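PDB 5M1T: MucR Phosphodiesterase from Pseudomonas aeruginosa, which is a phosphodiesterase with an EAL domain, which here holds the ligand C2E and magnesium ions. Local coordinates for residues L238-Q251 and L254-L267. Residues are numbered along the deposited sequence; the frame is centred on the assembly and turned at random.
With MG (magnesium ion), chain E; C2E (9,9'-[(2R,3R,3aS,5S,7aR,9R,10R,10aS,12S,14aR)-3,5,10,12-tetrahydroxy-5,12-dioxidooctahydro-2H,7H-difuro[3,2-d:3',2'-j][1,3,7,9,2,8]tetraoxadiphosphacyclododecine-2,9-diyl]bis(2-amino-1,9-dihydro-6H-purin-6-one)), chain C.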
ATOM      1  N   LEU A 238     -16.732 -18.683  -4.954  1.00 33.51           N
ATOM      2  CA  LEU A 238     -16.326 -18.063  -3.727  1.00 32.45           C
ATOM      3  C   LEU A 238     -17.348 -18.426  -2.644  1.00 31.82           C
ATOM      4  O   LEU A 238     -18.574 -18.384  -2.884  1.00 33.00           O
ATOM      5  CB  LEU A 238     -16.257 -16.546  -3.911  1.00 31.74           C
ATOM      6  CG  LEU A 238     -15.294 -16.078  -4.986  1.00 31.50           C
ATOM      7  CD1 LEU A 238     -15.550 -14.628  -5.339  1.00 30.87           C
ATOM      8  CD2 LEU A 238     -13.839 -16.290  -4.584  1.00 31.62           C
ATOM      9  N   LYS A 239     -16.852 -18.793  -1.471  1.00 29.82           N
ATOM     10  CA  LYS A 239     -17.724 -18.957  -0.334  1.00 30.21           C
ATOM     11  C   LYS A 239     -18.377 -17.609  -0.013  1.00 28.53           C
ATOM     12  O   LYS A 239     -17.729 -16.556  -0.115  1.00 28.09           O
ATOM     13  CB  LYS A 239     -16.936 -19.438   0.899  1.00 31.69           C
ATOM     14  CG  LYS A 239     -16.282 -20.802   0.772  1.00 32.65           C
ATOM     15  CD  LYS A 239     -17.322 -21.865   0.486  1.00 35.58           C
ATOM     16  CE  LYS A 239     -16.842 -23.279   0.824  1.00 37.48           C
ATOM     17  NZ  LYS A 239     -17.749 -24.268   0.137  1.00 39.31           N
ATOM     18  N   ILE A 240     -19.636 -17.655   0.407  1.00 26.91           N
ATOM     19  CA  ILE A 240     -20.344 -16.457   0.845  1.00 26.51           C
ATOM     20  C   ILE A 240     -20.614 -16.444   2.373  1.00 26.29           C
ATOM     21  O   ILE A 240     -21.140 -17.411   2.932  1.00 26.10           O
ATOM     22  CB  ILE A 240     -21.684 -16.335   0.099  1.00 26.17           C
ATOM     23  CG1 ILE A 240     -21.433 -16.244  -1.393  1.00 26.04           C
ATOM     24  CG2 ILE A 240     -22.455 -15.109   0.555  1.00 25.99           C
ATOM     25  CD1 ILE A 240     -20.535 -15.089  -1.777  1.00 27.01           C
ATOM     26  N   VAL A 241     -20.234 -15.351   3.030  1.00 25.42           N
ATOM     27  CA  VAL A 241     -20.519 -15.173   4.434  1.00 24.70           C
ATOM     28  C   VAL A 241     -21.563 -14.082   4.562  1.00 24.31           C
ATOM     29  O   VAL A 241     -21.379 -12.950   4.036  1.00 24.14           O
ATOM     30  CB  VAL A 241     -19.261 -14.737   5.216  1.00 24.31           C
ATOM     31  CG1 VAL A 241     -19.562 -14.654   6.707  1.00 24.47           C
ATOM     32  CG2 VAL A 241     -18.102 -15.688   4.997  1.00 24.79           C
ATOM     33  N   ALA A 242     -22.644 -14.381   5.274  1.00 24.37           N
ATOM     34  CA  ALA A 242     -23.603 -13.333   5.603  1.00 25.74           C
ATOM     35  C   ALA A 242     -23.241 -12.789   6.961  1.00 26.15           C
ATOM     36  O   ALA A 242     -23.070 -13.547   7.906  1.00 27.99           O
ATOM     37  CB  ALA A 242     -25.023 -13.840   5.610  1.00 25.98           C
ATOM     38  N   GLU A 243     -23.153 -11.478   7.060  1.00 26.69           N
ATOM     39  CA  GLU A 243     -22.703 -10.799   8.276  1.00 28.57           C
ATOM     40  C   GLU A 243     -23.839  -9.937   8.833  1.00 27.65           C
ATOM     41  O   GLU A 243     -24.634  -9.409   8.086  1.00 28.27           O
ATOM     42  CB  GLU A 243     -21.424 -10.008   7.930  1.00 29.94           C
ATOM     43  CG  GLU A 243     -21.081  -8.849   8.809  1.00 32.43           C
ATOM     44  CD  GLU A 243     -19.947  -8.015   8.214  1.00 33.63           C
ATOM     45  OE1 GLU A 243     -20.215  -6.843   7.760  1.00 33.13           O
ATOM     46  OE2 GLU A 243     -18.821  -8.563   8.174  1.00 32.99           O
ATOM     47  N   GLY A 244     -23.947  -9.830  10.153  1.00 26.63           N
ATOM     48  CA  GLY A 244     -24.995  -9.033  10.779  1.00 25.75           C
ATOM     49  C   GLY A 244     -26.291  -9.797  11.036  1.00 25.68           C
ATOM     50  O   GLY A 244     -27.351  -9.188  11.149  1.00 26.94           O
ATOM     51  N   VAL A 245     -26.224 -11.117  11.137  1.00 24.41           N
ATOM     52  CA  VAL A 245     -27.429 -11.913  11.330  1.00 23.56           C
ATOM     53  C   VAL A 245     -27.889 -11.752  12.758  1.00 23.16           C
ATOM     54  O   VAL A 245     -27.216 -12.216  13.694  1.00 22.35           O
ATOM     55  CB  VAL A 245     -27.157 -13.403  11.014  1.00 23.39           C
ATOM     56  CG1 VAL A 245     -28.400 -14.272  11.228  1.00 23.43           C
ATOM     57  CG2 VAL A 245     -26.657 -13.538   9.573  1.00 23.33           C
ATOM     58  N   GLU A 246     -29.029 -11.089  12.917  1.00 23.31           N
ATOM     59  CA  GLU A 246     -29.619 -10.833  14.227  1.00 23.98           C
ATOM     60  C   GLU A 246     -30.921 -11.557  14.527  1.00 24.32           C
ATOM     61  O   GLU A 246     -31.276 -11.666  15.676  1.00 25.12           O
ATOM     62  CB  GLU A 246     -29.883  -9.336  14.390  1.00 24.41           C
ATOM     63  CG  GLU A 246     -28.624  -8.501  14.297  1.00 24.74           C
ATOM     64  CD  GLU A 246     -28.846  -7.004  14.402  1.00 25.19           C
ATOM     65  OE1 GLU A 246     -29.961  -6.519  14.053  1.00 25.16           O
ATOM     66  OE2 GLU A 246     -27.867  -6.326  14.814  1.00 25.35           O
ATOM     67  N   THR A 247     -31.657 -12.027  13.525  1.00 24.31           N
ATOM     68  CA  THR A 247     -32.964 -12.602  13.784  1.00 25.19           C
ATOM     69  C   THR A 247     -33.072 -14.007  13.202  1.00 26.83           C
ATOM     70  O   THR A 247     -32.363 -14.355  12.259  1.00 26.57           O
ATOM     71  CB  THR A 247     -34.090 -11.736  13.183  1.00 24.73           C
ATOM     72  OG1 THR A 247     -34.103 -11.868  11.758  1.00 24.10           O
ATOM     73  CG2 THR A 247     -33.905 -10.294  13.527  1.00 24.46           C
ATOM     74  N   GLU A 248     -33.998 -14.791  13.739  1.00 28.47           N
ATOM     75  CA  GLU A 248     -34.251 -16.145  13.228  1.00 29.35           C
ATOM     76  C   GLU A 248     -34.668 -16.121  11.770  1.00 28.72           C
ATOM     77  O   GLU A 248     -34.238 -16.981  10.997  1.00 28.81           O
ATOM     78  CB  GLU A 248     -35.305 -16.872  14.063  1.00 31.20           C
ATOM     79  CG  GLU A 248     -34.882 -17.007  15.527  1.00 33.80           C
ATOM     80  CD  GLU A 248     -35.537 -18.156  16.282  1.00 36.50           C
ATOM     81  OE1 GLU A 248     -36.750 -18.391  16.086  1.00 39.87           O
ATOM     82  OE2 GLU A 248     -34.830 -18.837  17.078  1.00 38.85           O
ATOM     83  N   ALA A 249     -35.479 -15.142  11.385  1.00 27.35           N
ATOM     84  CA  ALA A 249     -35.965 -15.077  10.010  1.00 27.06           C
ATOM     85  C   ALA A 249     -34.876 -14.740   8.997  1.00 26.48           C
ATOM     86  O   ALA A 249     -34.870 -15.287   7.900  1.00 26.57           O
ATOM     87  CB  ALA A 249     -37.142 -14.111   9.906  1.00 27.09           C
ATOM     88  N   GLN A 250     -33.950 -13.855   9.355  1.00 26.44           N
ATOM     89  CA  GLN A 250     -32.735 -13.631   8.548  1.00 25.83           C
ATOM     90  C   GLN A 250     -31.929 -14.922   8.380  1.00 25.92           C
ATOM     91  O   GLN A 250     -31.492 -15.275   7.266  1.00 25.75           O
ATOM     92  CB  GLN A 250     -31.844 -12.561   9.186  1.00 25.35           C
ATOM     93  CG  GLN A 250     -32.401 -11.139   9.091  1.00 25.99           C
ATOM     94  CD  GLN A 250     -31.725 -10.188  10.082  1.00 25.51           C
ATOM     95  OE1 GLN A 250     -31.038 -10.642  10.962  1.00 25.32           O
ATOM     96  NE2 GLN A 250     -31.889  -8.873   9.906  1.00 25.27           N
ATOM     97  N   GLN A 251     -31.711 -15.611   9.489  1.00 26.42           N
ATOM     98  CA  GLN A 251     -30.985 -16.878   9.484  1.00 27.38           C
ATOM     99  C   GLN A 251     -31.626 -17.861   8.526  1.00 28.47           C
ATOM    100  O   GLN A 251     -30.961 -18.436   7.690  1.00 28.74           O
ATOM    101  CB  GLN A 251     -30.979 -17.475  10.897  1.00 27.69           C
ATOM    102  CG  GLN A 251     -30.372 -18.857  10.958  1.00 28.07           C
ATOM    103  CD  GLN A 251     -30.312 -19.426  12.351  1.00 28.80           C
ATOM    104  OE1 GLN A 251     -31.270 -19.320  13.116  1.00 28.93           O
ATOM    105  NE2 GLN A 251     -29.190 -20.078  12.681  1.00 28.76           N
ATOM    106  N   LEU A 254     -31.402 -16.548   4.829  1.00 27.82           N
ATOM    107  CA  LEU A 254     -30.034 -16.597   4.303  1.00 26.71           C
ATOM    108  C   LEU A 254     -29.609 -18.023   4.062  1.00 25.95           C
ATOM    109  O   LEU A 254     -28.875 -18.312   3.127  1.00 24.38           O
ATOM    110  CB  LEU A 254     -29.089 -15.892   5.270  1.00 25.92           C
ATOM    111  CG  LEU A 254     -29.349 -14.389   5.304  1.00 26.04           C
ATOM    112  CD1 LEU A 254     -28.725 -13.760   6.533  1.00 26.06           C
ATOM    113  CD2 LEU A 254     -28.850 -13.705   4.038  1.00 26.18           C
ATOM    114  N   THR A 255     -30.074 -18.925   4.926  1.00 26.64           N
ATOM    115  CA  THR A 255     -29.752 -20.335   4.769  1.00 27.14           C
ATOM    116  C   THR A 255     -30.393 -20.892   3.490  1.00 27.21           C
ATOM    117  O   THR A 255     -29.731 -21.564   2.678  1.00 26.48           O
ATOM    118  CB  THR A 255     -30.141 -21.123   6.038  1.00 28.08           C
ATOM    119  OG1 THR A 255     -29.285 -20.690   7.122  1.00 28.61           O
ATOM    120  CG2 THR A 255     -29.967 -22.650   5.843  1.00 28.29           C
ATOM    121  N   ARG A 256     -31.671 -20.582   3.294  1.00 27.87           N
ATOM    122  CA  ARG A 256     -32.397 -21.043   2.126  1.00 29.14           C
ATOM    123  C   ARG A 256     -31.785 -20.524   0.833  1.00 28.21           C
ATOM    124  O   ARG A 256     -31.812 -21.220  -0.180  1.00 27.77           O
ATOM    125  CB  ARG A 256     -33.883 -20.665   2.207  1.00 31.01           C
ATOM    126  CG  ARG A 256     -34.689 -21.179   1.024  1.00 32.53           C
ATOM    127  CD  ARG A 256     -36.187 -21.143   1.237  1.00 34.42           C
ATOM    128  NE  ARG A 256     -36.657 -20.036   2.078  1.00 35.27           N
ATOM    129  CZ  ARG A 256     -36.997 -18.819   1.654  1.00 35.94           C
ATOM    130  NH1 ARG A 256     -36.879 -18.456   0.378  1.00 35.59           N
ATOM    131  NH2 ARG A 256     -37.420 -17.929   2.543  1.00 37.79           N
ATOM    132  N   LEU A 257     -31.221 -19.318   0.869  1.00 28.16           N
ATOM    133  CA  LEU A 257     -30.535 -18.764  -0.298  1.00 28.30           C
ATOM    134  C   LEU A 257     -29.290 -19.548  -0.651  1.00 28.12           C
ATOM    135  O   LEU A 257     -28.857 -19.570  -1.784  1.00 28.21           O
ATOM    136  CB  LEU A 257     -30.094 -17.322  -0.046  1.00 28.40           C
ATOM    137  CG  LEU A 257     -31.101 -16.187  -0.140  1.00 28.41           C
ATOM    138  CD1 LEU A 257     -30.305 -14.895  -0.304  1.00 27.78           C
ATOM    139  CD2 LEU A 257     -32.072 -16.401  -1.288  1.00 28.61           C
ATOM    140  N   GLY A 258     -28.677 -20.145   0.351  1.00 28.48           N
ATOM    141  CA  GLY A 258     -27.504 -20.939   0.129  1.00 28.77           C
ATOM    142  C   GLY A 258     -26.232 -20.264   0.590  1.00 28.72           C
ATOM    143  O   GLY A 258     -25.190 -20.580   0.078  1.00 29.15           O
ATOM    144  N   CYS A 259     -26.298 -19.359   1.565  1.00 29.40           N
ATOM    145  CA  CYS A 259     -25.075 -18.801   2.150  1.00 30.13           C
ATOM    146  C   CYS A 259     -24.281 -19.946   2.781  1.00 29.99           C
ATOM    147  O   CYS A 259     -24.868 -20.847   3.358  1.00 30.08           O
ATOM    148  CB  CYS A 259     -25.382 -17.733   3.206  1.00 29.94           C
ATOM    149  SG  CYS A 259     -26.081 -16.217   2.542  1.00 31.71           S
ATOM    150  N   ASN A 260     -22.962 -19.900   2.681  1.00 29.75           N
ATOM    151  CA  ASN A 260     -22.137 -20.966   3.216  1.00 30.05           C
ATOM    152  C   ASN A 260     -22.056 -20.794   4.720  1.00 29.83           C
ATOM    153  O   ASN A 260     -22.296 -21.747   5.471  1.00 30.57           O
ATOM    154  CB  ASN A 260     -20.760 -20.974   2.542  1.00 30.42           C
ATOM    155  CG  ASN A 260     -20.873 -21.130   1.022  1.00 32.80           C
ATOM    156  OD1 ASN A 260     -20.854 -20.147   0.250  1.00 32.18           O
ATOM    157  ND2 ASN A 260     -21.060 -22.376   0.583  1.00 34.13           N
ATOM    158  N   SER A 261     -21.790 -19.569   5.159  1.00 28.19           N
ATOM    159  CA  SER A 261     -21.592 -19.299   6.561  1.00 27.11           C
ATOM    160  C   SER A 261     -22.202 -17.973   6.998  1.00 26.77           C
ATOM    161  O   SER A 261     -22.471 -17.075   6.178  1.00 25.91           O
ATOM    162  CB  SER A 261     -20.102 -19.355   6.904  1.00 26.83           C
ATOM    163  OG  SER A 261     -19.337 -18.489   6.089  1.00 26.92           O
ATOM    164  N   LEU A 262     -22.483 -17.894   8.299  1.00 26.39           N
ATOM    165  CA  LEU A 262     -23.170 -16.758   8.880  1.00 26.12           C
ATOM    166  C   LEU A 262     -22.350 -16.205  10.032  1.00 26.08           C
ATOM    167  O   LEU A 262     -21.653 -16.952  10.734  1.00 26.83           O
ATOM    168  CB  LEU A 262     -24.552 -17.153   9.411  1.00 26.12           C
ATOM    169  CG  LEU A 262     -25.513 -17.948   8.512  1.00 26.52           C
ATOM    170  CD1 LEU A 262     -26.813 -18.182   9.267  1.00 26.77           C
ATOM    171  CD2 LEU A 262     -25.826 -17.226   7.217  1.00 26.50           C
ATOM    172  N   GLN A 263     -22.487 -14.902  10.234  1.00 25.59           N
ATOM    173  CA  GLN A 263     -21.868 -14.211  11.350  1.00 25.78           C
ATOM    174  C   GLN A 263     -22.864 -13.173  11.864  1.00 25.65           C
ATOM    175  O   GLN A 263     -23.553 -12.496  11.081  1.00 24.30           O
ATOM    176  CB  GLN A 263     -20.621 -13.546  10.839  1.00 26.03           C
ATOM    177  CG  GLN A 263     -19.726 -13.013  11.868  1.00 26.70           C
ATOM    178  CD  GLN A 263     -18.452 -12.460  11.268  1.00 28.01           C
ATOM    179  OE1 GLN A 263     -17.971 -12.937  10.223  1.00 29.14           O
ATOM    180  NE2 GLN A 263     -17.874 -11.469  11.948  1.00 27.63           N
ATOM    181  N   GLY A 264     -23.027 -13.108  13.178  1.00 25.19           N
ATOM    182  CA  GLY A 264     -23.960 -12.137  13.718  1.00 25.30           C
ATOM    183  C   GLY A 264     -24.270 -12.377  15.165  1.00 25.90           C
ATOM    184  O   GLY A 264     -23.966 -13.459  15.707  1.00 25.74           O
ATOM    185  N   PHE A 265     -24.888 -11.365  15.782  1.00 25.74           N
ATOM    186  CA  PHE A 265     -25.264 -11.420  17.187  1.00 26.81           C
ATOM    187  C   PHE A 265     -26.140 -12.636  17.549  1.00 26.78           C
ATOM    188  O   PHE A 265     -26.012 -13.175  18.623  1.00 27.03           O
ATOM    189  CB  PHE A 265     -25.978 -10.152  17.616  1.00 26.90           C
ATOM    190  CG  PHE A 265     -25.096  -8.949  17.689  1.00 27.08           C
ATOM    191  CD1 PHE A 265     -23.745  -9.023  17.406  1.00 26.57           C
ATOM    192  CD2 PHE A 265     -25.620  -7.738  18.080  1.00 27.40           C
ATOM    193  CE1 PHE A 265     -22.945  -7.929  17.506  1.00 25.90           C
ATOM    194  CE2 PHE A 265     -24.824  -6.633  18.158  1.00 27.29           C
ATOM    195  CZ  PHE A 265     -23.479  -6.740  17.863  1.00 27.05           C
ATOM    196  N   LEU A 266     -26.990 -13.066  16.638  1.00 27.90           N
ATOM    197  CA  LEU A 266     -27.858 -14.224  16.873  1.00 28.72           C
ATOM    198  C   LEU A 266     -27.020 -15.483  17.111  1.00 29.35           C
ATOM    199  O   LEU A 266     -27.376 -16.314  17.925  1.00 29.79           O
ATOM    200  CB  LEU A 266     -28.776 -14.455  15.674  1.00 28.95           C
ATOM    201  CG  LEU A 266     -29.804 -15.594  15.886  1.00 30.37           C
ATOM    202  CD1 LEU A 266     -30.921 -15.135  16.831  1.00 30.51           C
ATOM    203  CD2 LEU A 266     -30.396 -16.121  14.578  1.00 30.38           C
ATOM    204  N   LEU A 267     -25.926 -15.613  16.376  1.00 29.10           N
ATOM    205  CA  LEU A 267     -25.069 -16.779  16.453  1.00 30.56           C
ATOM    206  C   LEU A 267     -23.934 -16.651  17.487  1.00 29.96           C
ATOM    207  O   LEU A 267     -23.337 -17.655  17.900  1.00 30.89           O
ATOM    208  CB  LEU A 267     -24.463 -17.054  15.081  1.00 31.35           C
ATOM    209  CG  LEU A 267     -25.613 -17.226  14.090  1.00 33.23           C
ATOM    210  CD1 LEU A 267     -25.215 -16.811  12.705  1.00 33.39           C
ATOM    211  CD2 LEU A 267     -26.110 -18.660  14.121  1.00 34.27           C
TER
HETATM  212 MG    MG E 703     -17.872  -6.597   6.936  1.00 26.36          MG
HETATM  213  P1  C2E C 701     -16.305  -5.244   9.822  1.00 22.24           P
HETATM  214  O2P C2E C 701     -15.052  -5.823   9.226  1.00 20.84           O
HETATM  215  O1P C2E C 701     -17.507  -5.217   8.899  1.00 23.32           O
HETATM  216  O5' C2E C 701     -16.639  -6.095  11.129  1.00 22.29           O
HETATM  217  C5' C2E C 701     -17.962  -6.491  11.419  1.00 23.46           C
HETATM  218  C4' C2E C 701     -18.651  -5.479  12.306  1.00 24.20           C
HETATM  219  O4' C2E C 701     -20.042  -5.838  12.403  1.00 24.39           O
HETATM  220  C3' C2E C 701     -18.111  -5.486  13.726  1.00 24.54           C
HETATM  221  O3' C2E C 701     -18.217  -4.167  14.262  1.00 24.24           O
HETATM  222  C2' C2E C 701     -19.059  -6.396  14.476  1.00 24.90           C
HETATM  223  O2' C2E C 701     -19.118  -6.121  15.876  1.00 24.85           O
HETATM  224  C1' C2E C 701     -20.363  -6.026  13.783  1.00 25.52           C
HETATM  225  N9  C2E C 701     -21.403  -7.048  13.887  1.00 26.89           N
HETATM  226  C8  C2E C 701     -21.251  -8.377  13.765  1.00 28.42           C
HETATM  227  N7  C2E C 701     -22.442  -8.996  13.912  1.00 28.63           N
HETATM  228  C5  C2E C 701     -23.370  -8.050  14.115  1.00 27.16           C
HETATM  229  C6  C2E C 701     -24.819  -8.024  14.339  1.00 27.17           C
HETATM  230  O6  C2E C 701     -25.469  -9.093  14.353  1.00 26.62           O
HETATM  231  N1  C2E C 701     -25.394  -6.824  14.513  1.00 27.66           N
HETATM  232  C2  C2E C 701     -24.689  -5.669  14.495  1.00 27.78           C
HETATM  233  N2  C2E C 701     -25.324  -4.489  14.683  1.00 28.62           N
HETATM  234  N3  C2E C 701     -23.362  -5.624  14.283  1.00 27.41           N
HETATM  235  C4  C2E C 701     -22.674  -6.768  14.101  1.00 27.29           C
HETATM  236  P11 C2E C 701     -16.981  -3.500  15.045  1.00 24.35           P
HETATM  237  O21 C2E C 701     -16.356  -4.554  15.945  1.00 25.26           O
HETATM  238  O11 C2E C 701     -17.490  -2.358  15.857  1.00 23.75           O
HETATM  239  O5A C2E C 701     -15.919  -3.046  13.939  1.00 23.76           O
HETATM  240  C5A C2E C 701     -16.324  -2.092  12.953  1.00 23.16           C
HETATM  241  C4A C2E C 701     -15.300  -2.047  11.839  1.00 22.66           C
HETATM  242  O4A C2E C 701     -14.014  -1.712  12.349  1.00 22.85           O
HETATM  243  C3A C2E C 701     -15.080  -3.387  11.189  1.00 22.98           C
HETATM  244  O3A C2E C 701     -16.082  -3.703  10.238  1.00 23.46           O
HETATM  245  C2A C2E C 701     -13.718  -3.230  10.566  1.00 22.75           C
HETATM  246  O2A C2E C 701     -13.784  -2.515   9.340  1.00 23.97           O
HETATM  247  C1A C2E C 701     -13.003  -2.359  11.569  1.00 22.88           C
HETATM  248  N91 C2E C 701     -12.101  -3.185  12.421  1.00 23.00           N
HETATM  249  C81 C2E C 701     -12.395  -3.887  13.536  1.00 22.66           C
HETATM  250  N71 C2E C 701     -11.280  -4.481  14.040  1.00 22.34           N
HETATM  251  C51 C2E C 701     -10.263  -4.147  13.226  1.00 22.03           C
HETATM  252  C61 C2E C 701      -8.819  -4.427  13.153  1.00 22.16           C
HETATM  253  O61 C2E C 701      -8.275  -5.162  14.005  1.00 22.02           O
HETATM  254  N11 C2E C 701      -8.122  -3.881  12.141  1.00 22.23           N
HETATM  255  C21 C2E C 701      -8.711  -3.103  11.206  1.00 22.82           C
HETATM  256  N21 C2E C 701      -7.965  -2.583  10.216  1.00 24.19           N
HETATM  257  N31 C2E C 701     -10.027  -2.802  11.204  1.00 22.31           N
HETATM  258  C41 C2E C 701     -10.816  -3.304  12.171  1.00 22.18           C
HETATM  259  O   HOH W   1     -19.374  -4.970   6.936  1.00 14.89           O
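V241 and A242 of strand 239-243 pair in parallel with S261 and L262 of strand 261-263, the short axes 4.6 Å apart and inclined by 25°. S261 N donates to I240 O, A242 N to S261 O and Q263 N to A242 O. Further along, V245 N meets Q263 O at 3.0 Å, almost straight at 177°, and L266 N reaches V245 O. Helix 248-257 links the strands in a beta-alpha-beta crossover of the EAL barrel. Near the start of strand 239-243, the N260 side chain imitates a strand partner, its OD1 accepting from I240 N at 2.8 Å, while K239 crosses the amide at about a right angle.

On the helix-facing side, A242 CB meets both L254 CD1 and L262 CD2 at 3.8 Å. V245 has CG1 anti to its N (chi1 179°), which leaves CG2 beside the N to meet L254 CD1 at 3.7 Å as the two side chains run past each other in opposite directions. The helix begins with a capping box: Q250 N donates to T247 OG1, and Q250 OE1 takes both E246 N and T247 N, the second from above its carbonyl plane. L266 CD2 then packs against Q251 OE1 at 3.6 Å, across a glutamine whose NE2 is bonded to P57 O.

V241, S261, E243 and Q263 occupy the other face. E243, extended beyond CG, chelates magnesium through both carboxylate oxygens, beside D186 and D187. Q263 NE2 is hydrogen-bonded to Q51 and to E65, a ligand of the second magnesium. Further toward the C-terminal side of each segment, E246 OE2 accepts from C2E N1 at 2.5 Å, F265 N donates to C2E O6, and the F265 ring lies with one face over the base. The two neighbouring segments thus combine metal chelation with recognition of a guanine edge and face, and Q250 OE1, gripped by two backbone N-H groups, probably steadies the turn from which E246 reaches C2E.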